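Putative secreted endoglycosylceramidase (Rhodococcus hoagii, PDB 6JYZ) is an endogalactosylceramidase of glycoside hydrolase family 5 that probably cleaves the O-glycosidic bond between sugar and ceramide in galactose-linked glycolipids. Local coordinates at residues H125-G130 / G171-S176; G331-P336 / Q381-R386; W362-A365 / P369-V372. One frame throughout, in Å; residues are numbered along the deposited sequence.

Contact 1. Residues H125-G130 / G171-S176; sequences HQDAWG and GQREAS
OD1 of Asp127 stands over one face of the Arg173 guanidinium, the charged centre of a salt-bridge network in the long loop that follows strand 119-124 of the (beta/alpha)8 barrel of this family. This oxygen, Asp127 OD1, sits 3.1 Å above the guanidinium plane, offset toward its rim, and lies 3.3 Å from NH2 of Arg173. Since no N-H points at it, the salt bridge is one of charge alone, with the two flat groups only 30° from parallel. Beside it the contact turns apolar: CB of Ala128 rests 3.9 Å from CB of Arg173 and 3.6 Å from Arg173 O.

The arginine is steered by its sequence neighbour. Its chain runs extended from CG to NE, and NE of Arg173 donates a nearly straight bond of 2.9 Å to OE2 of Glu174. OE2 lies in the guanidinium plane, whereas NE comes to the carboxylate from above, 45° out of its plane. A water then bridges the segments: it accepts from the Ala128 N-H and is hydrogen-bonded to Glu174 OE2, so this oxygen serves both the arginine and the opposite backbone.

Farther out, Trp151 makes a cation-pi contact with Arg173. Asp152 comes close to Asp127 as a like charge, which the arginine probably offsets in part; Asp152 also accepts from ND1 of His125. The type I turn from Gln172 to Ala175 carries both charged residues, and across it Gln172 NE2 donates to OE1 of Glu174 at 3.2 Å, meeting that oxygen on its anti side.

Contact 2. Residues G331-P336 / Q381-R386; sequences GWFGDP and QGNLNR
Asn383 reaches across to the backbone of Trp332 and joins the loop after barrel strand 326-330 to the turn that leads into the small hairpin of strands 385-387 and 394-397. Its ND2 donates to Trp332 O at 3.0 Å with an N-H...O angle of 159°. The acceptor lies close to the amide plane, but the donor stands above the carbonyl plane, 40° out of it, away from a lone-pair direction.

The conformation of Asn383 is compact: CG sits between the backbone N and the carbonyl carbon (chi1 60°), which aims the amide at the facing loop. The same amide is gripped from elsewhere, with ND2 also donating to Trp360 O while OD1 accepts from Trp359 NE1 and Ser361 N. Four bonds thus fix its rotation in a buried place. With alanine in this place, the carbonyl of Trp332 would probably lose this donor and the Trp359 indole its acceptor.

Phe333 turns CG away from its own carbonyl carbon, and the ring runs alongside the asparagine, pointing the same way, with ring and amide planes nearly parallel. CE1 of Phe333 comes within 3.3 Å of Asn383 ND2. Trp332 instead sends its indole away, its NE1 bonding to Gln296 O. Under the phenyl ring lies Gly331, whose backbone angles suit glycine; its carbonyl carbon is 3.7 Å from the Phe333 ring plane.

Contact 3. Residues W362-A365 / P369-V372; sequences WTQA and PHAV
Van der Waals packing carries this contact: the flat end of Gln364 lies against His370 at the start of helix 369-374. CD of Gln364 lies 3.9 Å from CB of His370. The glutamine gets there by full extension: CG is anti to the backbone N (chi1 -180°), and the chain stays stretched beyond it. With CG beside its own backbone N (chi1 -63°), His370 presents CB and ring to the glutamine. The two side chains cross at about a right angle, yet the amide and imidazole planes are only 14° apart. A looser touch follows one residue along, where Ala365 O stands 4.3 Å from CB of Ala371.

The segments belong to the loop that leaves strand 356-359, the last strand of the (beta/alpha)8 barrel, and to the short helix it enters; three residues separate them. Just past Ala365, Cys366 forms a disulfide with Cys389, tying this loop to the chain beyond strand 385-387.

Polar and aromatic links hold His370 from outside the pair. Its ND1 is hydrogen-bonded to Asp368 OD1, which limits rotation of the ring, and the imidazole meets Trp151 edge-to-face, while Arg173 also packs against the histidine side chain.

Overall arrangement
Going from the N terminus, contact 1 comes first: it closes a loop of 40 residues without helix or strand between strand 119-124 and helix 177-187, and is finished before the others begin. Contact 2 then opens after strand 326-330 and closes near strand 385-387, a span containing helix 336-353 and strand 356-359. Contact 3 is nested within it, joining the loop after strand 356-359 to the start of helix 369-374. Contacts 2 and 3 touch, with Leu384 packing on Trp362 and Gln381 against Ala371. Arg173 and His370 bring contact 1 against contact 3, whereas contacts 1 and 2 stay about 9 Å apart at their nearest atoms. Together they join loops following three barrel strands.

Contact 1. Residues H125-G130 / G171-S176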
ATOM      1  N   HIS A 125       0.489   0.998  -9.204  1.00  8.74           N
ATOM      2  CA  HIS A 125      -0.830   1.403  -8.758  1.00  8.63           C
ATOM      3  C   HIS A 125      -1.731   1.662  -9.939  1.00  9.59           C
ATOM      4  O   HIS A 125      -1.335   2.119 -11.014  1.00 10.67           O
ATOM      5  CB  HIS A 125      -0.730   2.673  -7.904  1.00  9.84           C
ATOM      6  CG  HIS A 125      -1.874   2.815  -6.927  1.00  9.08           C
ATOM      7  ND1 HIS A 125      -3.036   3.552  -7.062  1.00 13.04           N
ATOM      8  CD2 HIS A 125      -1.927   2.141  -5.748  1.00  7.55           C
ATOM      9  CE1 HIS A 125      -3.751   3.292  -5.906  1.00  8.54           C
ATOM     10  NE2 HIS A 125      -3.094   2.468  -5.147  1.00 12.50           N
ATOM     11  N   GLN A 126      -3.028   1.476  -9.747  1.00  9.27           N
ATOM     12  CA  GLN A 126      -4.055   1.834 -10.743  1.00  9.44           C
ATOM     13  C   GLN A 126      -5.362   1.961  -9.980  1.00  9.56           C
ATOM     14  O   GLN A 126      -5.553   1.306  -8.944  1.00 10.42           O
ATOM     15  CB  GLN A 126      -4.167   0.768 -11.849  1.00  9.42           C
ATOM     16  CG  GLN A 126      -4.646  -0.614 -11.380  1.00  9.89           C
ATOM     17  CD  GLN A 126      -6.130  -0.748 -11.148  1.00  9.87           C
ATOM     18  OE1 GLN A 126      -6.588  -1.587 -10.277  1.00 13.32           O
ATOM     19  NE2 GLN A 126      -6.914  -0.039 -11.849  1.00  8.32           N
ATOM     20  N   ASP A 127      -6.253   2.775 -10.508  1.00  9.43           N
ATOM     21  CA  ASP A 127      -7.667   2.683 -10.128  1.00 10.09           C
ATOM     22  C   ASP A 127      -8.447   2.700 -11.423  1.00  9.27           C
ATOM     23  O   ASP A 127      -8.148   3.506 -12.307  1.00  9.85           O
ATOM     24  CB  ASP A 127      -8.147   3.902  -9.309  1.00 10.65           C
ATOM     25  CG  ASP A 127      -7.328   4.124  -8.064  1.00 12.81           C
ATOM     26  OD1 ASP A 127      -7.570   3.410  -7.066  1.00 13.13           O
ATOM     27  OD2 ASP A 127      -6.447   5.012  -8.070  1.00 12.90           O
ATOM     28  N   ALA A 128      -9.451   1.822 -11.554  1.00  9.20           N
ATOM     29  CA  ALA A 128     -10.281   1.850 -12.753  1.00 10.23           C
ATOM     30  C   ALA A 128      -9.427   1.846 -14.019  1.00  9.17           C
ATOM     31  O   ALA A 128      -9.701   2.562 -14.980  1.00 10.23           O
ATOM     32  CB  ALA A 128     -11.278   3.011 -12.755  1.00 10.54           C
ATOM     33  N   TRP A 129      -8.382   0.988 -13.973  1.00  8.97           N
ATOM     34  CA  TRP A 129      -7.489   0.741 -15.126  1.00  8.91           C
ATOM     35  C   TRP A 129      -6.490   1.873 -15.422  1.00  8.37           C
ATOM     36  O   TRP A 129      -5.288   1.554 -15.513  1.00  9.37           O
ATOM     37  CB  TRP A 129      -8.262   0.339 -16.409  1.00  9.39           C
ATOM     38  CG  TRP A 129      -7.301   0.081 -17.547  1.00  8.91           C
ATOM     39  CD1 TRP A 129      -7.063   0.957 -18.579  1.00 10.26           C
ATOM     40  CD2 TRP A 129      -6.416  -1.037 -17.703  1.00  8.87           C
ATOM     41  NE1 TRP A 129      -6.103   0.383 -19.393  1.00 10.41           N
ATOM     42  CE2 TRP A 129      -5.652  -0.808 -18.874  1.00  9.52           C
ATOM     43  CE3 TRP A 129      -6.176  -2.206 -16.962  1.00  9.15           C
ATOM     44  CZ2 TRP A 129      -4.654  -1.694 -19.282  1.00 10.11           C
ATOM     45  CZ3 TRP A 129      -5.174  -3.065 -17.376  1.00 10.17           C
ATOM     46  CH2 TRP A 129      -4.413  -2.782 -18.521  1.00 10.50           C
ATOM     47  N   GLY A 130      -6.929   3.099 -15.659  1.00  9.49           N
ATOM     48  CA  GLY A 130      -5.945   4.123 -15.986  1.00 10.41           C
ATOM     49  C   GLY A 130      -6.534   5.483 -16.189  1.00  9.80           C
ATOM     50  O   GLY A 130      -7.725   5.723 -15.988  1.00 10.22           O
ATOM     51  N   GLY A 171     -21.904   5.523 -10.201  1.00 15.36           N
ATOM     52  CA  GLY A 171     -20.713   6.331  -9.949  1.00 14.47           C
ATOM     53  C   GLY A 171     -19.544   5.475  -9.459  1.00 13.46           C
ATOM     54  O   GLY A 171     -18.476   6.044  -9.219  1.00 16.39           O
ATOM     55  N   GLN A 172     -19.677   4.176  -9.346  1.00 12.54           N
ATOM     56  CA  GLN A 172     -18.544   3.365  -8.900  1.00 12.42           C
ATOM     57  C   GLN A 172     -17.545   3.206 -10.043  1.00 11.83           C
ATOM     58  O   GLN A 172     -17.863   2.703 -11.124  1.00 11.69           O
ATOM     59  CB  GLN A 172     -19.071   1.972  -8.517  1.00 15.21           C
ATOM     60  CG  GLN A 172     -17.949   1.108  -7.943  1.00 18.70           C
ATOM     61  CD  GLN A 172     -18.197  -0.376  -7.876  1.00 31.17           C
ATOM     62  OE1 GLN A 172     -19.337  -0.834  -7.898  1.00 32.22           O
ATOM     63  NE2 GLN A 172     -17.099  -1.139  -7.845  1.00 34.56           N
ATOM     64  N   ARG A 173     -16.297   3.648  -9.814  1.00 11.70           N
ATOM     65  CA  ARG A 173     -15.335   3.755 -10.917  1.00 11.19           C
ATOM     66  C   ARG A 173     -15.066   2.439 -11.632  1.00 11.07           C
ATOM     67  O   ARG A 173     -14.865   2.411 -12.861  1.00 11.99           O
ATOM     68  CB  ARG A 173     -14.047   4.396 -10.380  1.00 11.27           C
ATOM     69  CG  ARG A 173     -13.289   3.527  -9.379  1.00 10.89           C
ATOM     70  CD  ARG A 173     -12.160   4.272  -8.689  1.00 13.04           C
ATOM     71  NE  ARG A 173     -11.577   3.429  -7.656  1.00 13.16           N
ATOM     72  CZ  ARG A 173     -10.869   3.867  -6.629  1.00 13.42           C
ATOM     73  NH1 ARG A 173     -10.511   5.151  -6.633  1.00 15.88           N
ATOM     74  NH2 ARG A 173     -10.485   3.029  -5.679  1.00 16.17           N
ATOM     75  N   GLU A 174     -15.097   1.333 -10.897  1.00 10.80           N
ATOM     76  CA  GLU A 174     -14.822   0.034 -11.496  1.00 12.11           C
ATOM     77  C   GLU A 174     -16.019  -0.527 -12.268  1.00 12.71           C
ATOM     78  O   GLU A 174     -15.794  -1.422 -13.090  1.00 13.39           O
ATOM     79  CB  GLU A 174     -14.465  -1.011 -10.438  1.00 13.49           C
ATOM     80  CG  GLU A 174     -13.197  -0.733  -9.649  1.00 13.67           C
ATOM     81  CD  GLU A 174     -13.355   0.229  -8.522  1.00 12.51           C
ATOM     82  OE1 GLU A 174     -14.492   0.622  -8.161  1.00 13.56           O
ATOM     83  OE2 GLU A 174     -12.264   0.590  -7.945  1.00 13.46           O
ATOM     84  N   ALA A 175     -17.199   0.040 -12.066  1.00 11.20           N
ATOM     85  CA  ALA A 175     -18.397  -0.549 -12.666  1.00 12.05           C
ATOM     86  C   ALA A 175     -18.720   0.053 -14.030  1.00 11.34           C
ATOM     87  O   ALA A 175     -19.859   0.380 -14.321  1.00 10.99           O
ATOM     88  CB  ALA A 175     -19.559  -0.335 -11.674  1.00 13.57           C
ATOM     89  N   SER A 176     -17.701   0.180 -14.872  1.00 11.33           N
ATOM     90  CA  SER A 176     -17.822   0.711 -16.204  1.00 11.39           C
ATOM     91  C   SER A 176     -17.486  -0.395 -17.165  1.00 11.42           C
ATOM     92  O   SER A 176     -16.469  -1.116 -17.022  1.00 10.65           O
ATOM     93  CB  SER A 176     -16.858   1.865 -16.210  1.00 18.47           C
ATOM     94  OG  SER A 176     -16.108   1.930 -17.357  1.00 20.16           O
TER
HETATM   95  O   HOH W   1      -9.876  -0.109  -9.301  1.00 11.54           O

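Contact 2. Residues G331-P336 / Q381-R386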
ATOM      1  N   GLY A 331      -8.098   2.340   5.912  1.00  9.95           N
ATOM      2  CA  GLY A 331      -8.279   3.735   6.330  1.00 11.30           C
ATOM      3  C   GLY A 331      -9.749   4.038   6.512  1.00 10.77           C
ATOM      4  O   GLY A 331     -10.617   3.300   6.044  1.00 11.30           O
ATOM      5  N   TRP A 332      -9.979   5.137   7.244  1.00 10.55           N
ATOM      6  CA  TRP A 332     -11.320   5.711   7.433  1.00 10.51           C
ATOM      7  C   TRP A 332     -11.310   7.108   6.865  1.00 10.92           C
ATOM      8  O   TRP A 332     -10.288   7.799   6.888  1.00 11.89           O
ATOM      9  CB  TRP A 332     -11.747   5.703   8.922  1.00 11.11           C
ATOM     10  CG  TRP A 332     -12.410   4.390   9.243  1.00 10.70           C
ATOM     11  CD1 TRP A 332     -13.764   4.162   9.305  1.00 11.50           C
ATOM     12  CD2 TRP A 332     -11.796   3.105   9.504  1.00 10.35           C
ATOM     13  NE1 TRP A 332     -14.006   2.837   9.568  1.00 11.07           N
ATOM     14  CE2 TRP A 332     -12.818   2.165   9.685  1.00  9.99           C
ATOM     15  CE3 TRP A 332     -10.476   2.619   9.616  1.00 10.45           C
ATOM     16  CZ2 TRP A 332     -12.613   0.803   9.917  1.00 10.44           C
ATOM     17  CZ3 TRP A 332     -10.253   1.284   9.892  1.00 10.54           C
ATOM     18  CH2 TRP A 332     -11.299   0.383  10.030  1.00 10.36           C
ATOM     19  N   PHE A 333     -12.471   7.521   6.331  1.00 12.05           N
ATOM     20  CA  PHE A 333     -12.529   8.690   5.444  1.00 13.40           C
ATOM     21  C   PHE A 333     -13.525   9.757   5.910  1.00 15.60           C
ATOM     22  O   PHE A 333     -13.646  10.774   5.217  1.00 18.51           O
ATOM     23  CB  PHE A 333     -12.850   8.225   4.006  1.00 12.63           C
ATOM     24  CG  PHE A 333     -11.840   7.185   3.544  1.00 12.27           C
ATOM     25  CD1 PHE A 333     -10.541   7.582   3.258  1.00 12.33           C
ATOM     26  CD2 PHE A 333     -12.205   5.830   3.475  1.00 13.27           C
ATOM     27  CE1 PHE A 333      -9.569   6.621   2.951  1.00 13.64           C
ATOM     28  CE2 PHE A 333     -11.235   4.890   3.088  1.00 14.28           C
ATOM     29  CZ  PHE A 333      -9.941   5.304   2.819  1.00 13.18           C
ATOM     30  N   GLY A 334     -14.209   9.485   7.007  1.00 14.56           N
ATOM     31  CA  GLY A 334     -15.217  10.440   7.516  1.00 16.76           C
ATOM     32  C   GLY A 334     -14.651  11.231   8.691  1.00 17.66           C
ATOM     33  O   GLY A 334     -13.475  11.539   8.802  1.00 17.87           O
ATOM     34  N   ASP A 335     -15.594  11.585   9.575  1.00 18.88           N
ATOM     35  CA  ASP A 335     -15.281  12.463  10.700  1.00 20.98           C
ATOM     36  C   ASP A 335     -14.498  11.688  11.761  1.00 17.71           C
ATOM     37  O   ASP A 335     -15.013  10.698  12.285  1.00 17.78           O
ATOM     38  CB  ASP A 335     -16.600  12.939  11.328  1.00 22.35           C
ATOM     39  CG  ASP A 335     -16.464  13.887  12.497  1.00 24.48           C
ATOM     40  OD1 ASP A 335     -15.324  14.183  12.964  1.00 27.34           O
ATOM     41  OD2 ASP A 335     -17.536  14.488  12.780  1.00 35.62           O
ATOM     42  N   PRO A 336     -13.279  12.089  12.148  1.00 18.02           N
ATOM     43  CA  PRO A 336     -12.543  11.395  13.198  1.00 18.64           C
ATOM     44  C   PRO A 336     -13.246  11.362  14.547  1.00 19.49           C
ATOM     45  O   PRO A 336     -13.047  10.460  15.349  1.00 20.36           O
ATOM     46  CB  PRO A 336     -11.161  12.120  13.263  1.00 21.66           C
ATOM     47  CG  PRO A 336     -11.406  13.467  12.590  1.00 26.67           C
ATOM     48  CD  PRO A 336     -12.507  13.232  11.597  1.00 22.90           C
ATOM     49  N   GLN A 381      -9.020  18.392   1.631  1.00 16.16           N
ATOM     50  CA  GLN A 381      -8.860  16.966   1.322  1.00 15.84           C
ATOM     51  C   GLN A 381      -7.834  16.360   2.239  1.00 16.19           C
ATOM     52  O   GLN A 381      -6.893  17.009   2.661  1.00 20.16           O
ATOM     53  CB  GLN A 381      -8.173  16.833  -0.033  1.00 18.07           C
ATOM     54  CG  GLN A 381      -8.874  17.521  -1.194  1.00 20.80           C
ATOM     55  CD  GLN A 381     -10.194  16.870  -1.414  1.00 20.70           C
ATOM     56  OE1 GLN A 381     -10.364  15.639  -1.386  1.00 23.28           O
ATOM     57  NE2 GLN A 381     -11.199  17.696  -1.630  1.00 29.51           N
ATOM     58  N   GLY A 382      -8.029  15.054   2.467  1.00 15.63           N
ATOM     59  CA  GLY A 382      -7.024  14.272   3.196  1.00 16.73           C
ATOM     60  C   GLY A 382      -7.602  13.775   4.515  1.00 16.14           C
ATOM     61  O   GLY A 382      -8.378  14.439   5.202  1.00 16.15           O
ATOM     62  N   ASN A 383      -7.212  12.534   4.886  1.00 13.86           N
ATOM     63  CA  ASN A 383      -7.568  11.974   6.189  1.00 13.04           C
ATOM     64  C   ASN A 383      -6.373  11.863   7.122  1.00 13.84           C
ATOM     65  O   ASN A 383      -6.538  11.315   8.214  1.00 15.07           O
ATOM     66  CB  ASN A 383      -8.278  10.596   6.066  1.00 12.21           C
ATOM     67  CG  ASN A 383      -7.370   9.582   5.361  1.00 11.45           C
ATOM     68  OD1 ASN A 383      -6.233   9.879   4.961  1.00 11.64           O
ATOM     69  ND2 ASN A 383      -7.900   8.383   5.250  1.00 11.18           N
ATOM     70  N   LEU A 384      -5.237  12.449   6.752  1.00 13.00           N
ATOM     71  CA  LEU A 384      -4.063  12.410   7.604  1.00 13.15           C
ATOM     72  C   LEU A 384      -3.445  13.781   7.515  1.00 13.79           C
ATOM     73  O   LEU A 384      -3.435  14.488   8.534  1.00 16.67           O
ATOM     74  CB  LEU A 384      -3.119  11.257   7.216  1.00 13.48           C
ATOM     75  CG  LEU A 384      -1.828  11.202   8.033  1.00 14.03           C
ATOM     76  CD1 LEU A 384      -2.065  11.242   9.556  1.00 15.81           C
ATOM     77  CD2 LEU A 384      -0.993   9.967   7.677  1.00 14.84           C
ATOM     78  N   ASN A 385      -2.818  14.155   6.421  1.00 13.81           N
ATOM     79  CA  ASN A 385      -2.444  15.556   6.191  1.00 13.55           C
ATOM     80  C   ASN A 385      -3.595  16.251   5.516  1.00 16.94           C
ATOM     81  O   ASN A 385      -4.093  15.779   4.506  1.00 17.95           O
ATOM     82  CB  ASN A 385      -1.218  15.609   5.305  1.00 13.70           C
ATOM     83  CG  ASN A 385      -0.050  15.041   6.066  1.00 17.99           C
ATOM     84  OD1 ASN A 385       0.500  15.696   6.984  1.00 19.78           O
ATOM     85  ND2 ASN A 385       0.348  13.796   5.787  1.00 17.23           N
ATOM     86  N   ARG A 386      -4.032  17.360   6.103  1.00 16.74           N
ATOM     87  CA  ARG A 386      -5.116  18.142   5.586  1.00 18.23           C
ATOM     88  C   ARG A 386      -4.562  19.197   4.635  1.00 16.50           C
ATOM     89  O   ARG A 386      -3.541  19.860   4.916  1.00 18.18           O
ATOM     90  CB  ARG A 386      -5.632  18.923   6.795  1.00 19.25           C
ATOM     91  CG  ARG A 386      -6.815  19.816   6.416  1.00 24.74           C
ATOM     92  CD  ARG A 386      -7.306  20.677   7.593  1.00 26.65           C
ATOM     93  NE  ARG A 386      -7.831  19.786   8.645  1.00 27.88           N
ATOM     94  CZ  ARG A 386      -7.224  19.477   9.806  1.00 25.89           C
ATOM     95  NH1 ARG A 386      -6.050  19.996  10.121  1.00 25.66           N
ATOM     96  NH2 ARG A 386      -7.851  18.712  10.672  1.00 24.87           N
TER

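Contact 3. Residues W362-A365 / P369-V372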
ATOM      1  N   TRP A 362      -1.261   9.347   2.738  1.00  9.86           N
ATOM      2  CA  TRP A 362      -0.467  10.470   3.235  1.00 10.26           C
ATOM      3  C   TRP A 362      -1.062  11.784   2.817  1.00 11.38           C
ATOM      4  O   TRP A 362      -1.260  12.682   3.677  1.00 12.47           O
ATOM      5  CB  TRP A 362       0.959  10.289   2.737  1.00 10.80           C
ATOM      6  CG  TRP A 362       1.884  11.379   3.193  1.00 11.02           C
ATOM      7  CD1 TRP A 362       2.490  12.306   2.415  1.00 12.37           C
ATOM      8  CD2 TRP A 362       2.316  11.560   4.529  1.00 12.79           C
ATOM      9  NE1 TRP A 362       3.234  13.139   3.222  1.00 13.73           N
ATOM     10  CE2 TRP A 362       3.159  12.685   4.503  1.00 12.60           C
ATOM     11  CE3 TRP A 362       2.051  10.911   5.743  1.00 12.90           C
ATOM     12  CZ2 TRP A 362       3.725  13.209   5.679  1.00 15.95           C
ATOM     13  CZ3 TRP A 362       2.597  11.434   6.920  1.00 15.22           C
ATOM     14  CH2 TRP A 362       3.415  12.570   6.855  1.00 16.80           C
ATOM     15  N   THR A 363      -1.266  11.993   1.507  1.00 11.53           N
ATOM     16  CA  THR A 363      -1.849  13.262   1.026  1.00 12.48           C
ATOM     17  C   THR A 363      -2.788  12.974  -0.127  1.00 12.73           C
ATOM     18  O   THR A 363      -2.520  12.091  -0.981  1.00 13.11           O
ATOM     19  CB  THR A 363      -0.793  14.267   0.490  1.00 14.89           C
ATOM     20  OG1 THR A 363       0.100  13.632  -0.401  1.00 16.64           O
ATOM     21  CG2 THR A 363       0.045  14.886   1.606  1.00 16.36           C
ATOM     22  N   GLN A 364      -3.840  13.757  -0.249  1.00 13.27           N
ATOM     23  CA  GLN A 364      -4.716  13.793  -1.424  1.00 12.50           C
ATOM     24  C   GLN A 364      -4.819  15.261  -1.834  1.00 14.24           C
ATOM     25  O   GLN A 364      -5.212  16.075  -0.991  1.00 15.20           O
ATOM     26  CB  GLN A 364      -6.055  13.190  -1.058  1.00 14.70           C
ATOM     27  CG  GLN A 364      -6.990  13.214  -2.273  1.00 14.71           C
ATOM     28  CD  GLN A 364      -8.196  12.359  -2.047  1.00 17.35           C
ATOM     29  OE1 GLN A 364      -9.298  12.870  -1.791  1.00 21.88           O
ATOM     30  NE2 GLN A 364      -8.005  11.058  -2.182  1.00 15.97           N
ATOM     31  N   ALA A 365      -4.545  15.561  -3.104  1.00 13.52           N
ATOM     32  CA  ALA A 365      -4.570  16.936  -3.599  1.00 13.74           C
ATOM     33  C   ALA A 365      -5.954  17.298  -4.095  1.00 14.46           C
ATOM     34  O   ALA A 365      -6.885  16.521  -4.240  1.00 14.10           O
ATOM     35  CB  ALA A 365      -3.651  17.001  -4.772  1.00 14.40           C
ATOM     36  N   PRO A 369      -8.595  12.675  -8.709  1.00 12.37           N
ATOM     37  CA  PRO A 369      -9.884  12.215  -9.209  1.00 13.32           C
ATOM     38  C   PRO A 369     -10.897  11.876  -8.140  1.00 13.58           C
ATOM     39  O   PRO A 369     -12.080  12.034  -8.334  1.00 14.34           O
ATOM     40  CB  PRO A 369      -9.588  10.974 -10.036  1.00 13.30           C
ATOM     41  CG  PRO A 369      -8.156  10.636  -9.613  1.00 19.25           C
ATOM     42  CD  PRO A 369      -7.437  11.955  -9.240  1.00 14.23           C
ATOM     43  N   HIS A 370     -10.433  11.446  -6.963  1.00 15.09           N
ATOM     44  CA  HIS A 370     -11.351  11.155  -5.881  1.00 16.40           C
ATOM     45  C   HIS A 370     -12.137  12.409  -5.533  1.00 16.65           C
ATOM     46  O   HIS A 370     -13.315  12.343  -5.219  1.00 21.06           O
ATOM     47  CB  HIS A 370     -10.622  10.588  -4.609  1.00 18.79           C
ATOM     48  CG  HIS A 370      -9.890   9.262  -4.707  1.00 16.87           C
ATOM     49  ND1 HIS A 370      -8.618   9.101  -5.260  1.00 20.12           N
ATOM     50  CD2 HIS A 370     -10.346   7.987  -4.426  1.00 16.72           C
ATOM     51  CE1 HIS A 370      -8.273   7.794  -5.198  1.00 19.74           C
ATOM     52  NE2 HIS A 370      -9.334   7.135  -4.706  1.00 18.79           N
ATOM     53  N   ALA A 371     -11.474  13.589  -5.521  1.00 15.14           N
ATOM     54  CA  ALA A 371     -12.118  14.870  -5.235  1.00 17.45           C
ATOM     55  C   ALA A 371     -12.984  15.309  -6.402  1.00 19.02           C
ATOM     56  O   ALA A 371     -14.067  15.872  -6.200  1.00 20.53           O
ATOM     57  CB  ALA A 371     -11.063  15.951  -4.917  1.00 17.51           C
ATOM     58  N   VAL A 372     -12.509  15.097  -7.630  1.00 16.67           N
ATOM     59  CA  VAL A 372     -13.267  15.498  -8.821  1.00 18.59           C
ATOM     60  C   VAL A 372     -14.574  14.707  -8.874  1.00 19.22           C
ATOM     61  O   VAL A 372     -15.635  15.296  -9.181  1.00 23.78           O
ATOM     62  CB  VAL A 372     -12.451  15.261 -10.104  1.00 17.44           C
ATOM     63  CG1 VAL A 372     -13.373  15.442 -11.359  1.00 18.87           C
ATOM     64  CG2 VAL A 372     -11.277  16.216 -10.173  1.00 18.82           C
TER